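Local coordinates for ethanolamine utilization protein EutN/carboxysome structural protein Ccml (Halothece sp., PDB 6OWG), which probably assembles into pentamers that close the vertices of the polyhedral carboxysome shell, as in other members of the EutN/CcmL family, at residues P17-G21 and V22-L26. Sequence-based numbering, arbitrary orientation.
Sequences PSMTG and VKLLL
The carbonyl oxygen of Pro-17 accepts two bonds from one residue, Thr-20. The hydroxyl OG1 of Thr-20 lies 3.1 Å from Pro-17 O and sits above the carbonyl plane, 45° out of it. The backbone N of Thr-20 adds a weak bond to the same oxygen at 3.4 Å. This weak bond is of the i+3 to i kind expected of the 3-10 segment 17-19, and the hydroxyl reinforces it. A type II beta turn from Met-19 to Val-22 follows. Gly-21 takes its third position with a positive phi, where a side chain would press on the preceding carbonyl. Met-19 O and Val-22 N are 3.6 Å apart and are not hydrogen-bonded. Beyond the turn the contact is apolar. The Met-19 chain bends at chi2 (-63°) and chi3 (-64°), which brings CE to 3.9 Å from CD2 of Leu-24. These two side chains cross at about a right angle. Met-19 CE also approaches Val-22 CG1, at 4.2 Å. Met-19 and Leu-24 both pack on another copy of this protein, against Val-79 and Leu-56 respectively. The polar bonds lie within the 3-10 turn, while apolar contacts from Met-19 link it to Val-22 and to Leu-24 of strand 24-30, beside a subunit interface.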
loop_
_atom_site.group_PDB
_atom_site.type_symbol
_atom_site.label_atom_id
_atom_site.label_comp_id
_atom_site.label_asym_id
_atom_site.label_seq_id
_atom_site.Cartn_x
_atom_site.Cartn_y
_atom_site.Cartn_z
ATOM N N PRO D 17 -63.185 -66.317 30.574
ATOM C CA PRO D 17 -63.347 -65.530 29.338
ATOM C C PRO D 17 -62.582 -66.089 28.153
ATOM O O PRO D 17 -62.974 -65.860 27.004
ATOM C CB PRO D 17 -62.825 -64.144 29.738
ATOM C CG PRO D 17 -62.962 -64.101 31.216
ATOM C CD PRO D 17 -62.690 -65.488 31.686
ATOM N N SER D 18 -61.503 -66.830 28.404
ATOM C CA SER D 18 -60.761 -67.466 27.323
ATOM C C SER D 18 -61.429 -68.751 26.848
ATOM O O SER D 18 -60.997 -69.336 25.849
ATOM C CB SER D 18 -59.333 -67.730 27.781
ATOM O OG SER D 18 -59.337 -68.517 28.952
ATOM N N MET D 19 -62.467 -69.210 27.546
ATOM C CA MET D 19 -63.244 -70.358 27.098
ATOM C C MET D 19 -64.444 -69.961 26.249
ATOM O O MET D 19 -65.289 -70.814 25.967
ATOM C CB MET D 19 -63.713 -71.170 28.304
ATOM C CG MET D 19 -62.612 -71.951 28.989
ATOM S SD MET D 19 -61.886 -73.208 27.924
ATOM C CE MET D 19 -63.294 -74.287 27.688
ATOM N N THR D 20 -64.537 -68.698 25.841
ATOM C CA THR D 20 -65.690 -68.226 25.089
ATOM C C THR D 20 -65.519 -68.529 23.605
ATOM O O THR D 20 -64.475 -68.246 23.011
ATOM C CB THR D 20 -65.879 -66.724 25.306
ATOM O OG1 THR D 20 -66.005 -66.459 26.708
ATOM C CG2 THR D 20 -67.129 -66.221 24.603
ATOM N N GLY D 21 -66.555 -69.112 23.004
ATOM C CA GLY D 21 -66.506 -69.519 21.621
ATOM C C GLY D 21 -65.983 -70.916 21.393
ATOM O O GLY D 21 -65.984 -71.382 20.248
ATOM N N VAL D 22 -65.543 -71.598 22.445
ATOM C CA VAL D 22 -65.031 -72.957 22.357
ATOM C C VAL D 22 -66.216 -73.909 22.411
ATOM O O VAL D 22 -66.966 -73.927 23.395
ATOM C CB VAL D 22 -64.030 -73.249 23.485
ATOM C CG1 VAL D 22 -63.663 -74.711 23.500
ATOM C CG2 VAL D 22 -62.791 -72.391 23.326
ATOM N N LYS D 23 -66.396 -74.687 21.350
ATOM C CA LYS D 23 -67.465 -75.674 21.289
ATOM C C LYS D 23 -67.014 -76.940 22.003
ATOM O O LYS D 23 -65.986 -77.523 21.648
ATOM C CB LYS D 23 -67.829 -75.958 19.836
ATOM C CG LYS D 23 -68.656 -77.204 19.619
ATOM C CD LYS D 23 -68.736 -77.534 18.143
ATOM C CE LYS D 23 -69.443 -78.851 17.908
ATOM N NZ LYS D 23 -69.355 -79.285 16.490
ATOM N N LEU D 24 -67.775 -77.363 23.005
ATOM C CA LEU D 24 -67.397 -78.465 23.876
ATOM C C LEU D 24 -68.229 -79.693 23.548
ATOM O O LEU D 24 -69.458 -79.666 23.664
ATOM C CB LEU D 24 -67.581 -78.083 25.343
ATOM C CG LEU D 24 -66.913 -76.774 25.751
ATOM C CD1 LEU D 24 -67.526 -76.244 27.024
ATOM C CD2 LEU D 24 -65.429 -76.983 25.915
ATOM N N LEU D 25 -67.559 -80.764 23.150
ATOM C CA LEU D 25 -68.203 -82.016 22.794
ATOM C C LEU D 25 -67.910 -83.078 23.840
ATOM O O LEU D 25 -66.777 -83.251 24.284
ATOM C CB LEU D 25 -67.727 -82.500 21.421
ATOM C CG LEU D 25 -68.273 -81.807 20.180
ATOM C CD1 LEU D 25 -67.827 -82.572 18.966
ATOM C CD2 LEU D 25 -69.781 -81.739 20.240
ATOM N N LEU D 26 -68.952 -83.804 24.222
ATOM C CA LEU D 26 -68.823 -84.964 25.095
ATOM C C LEU D 26 -68.524 -86.169 24.214
ATOM O O LEU D 26 -69.384 -86.611 23.447
ATOM C CB LEU D 26 -70.089 -85.178 25.917
ATOM C CG LEU D 26 -69.984 -86.255 26.990
ATOM C CD1 LEU D 26 -69.327 -85.691 28.227
ATOM C CD2 LEU D 26 -71.351 -86.814 27.311
#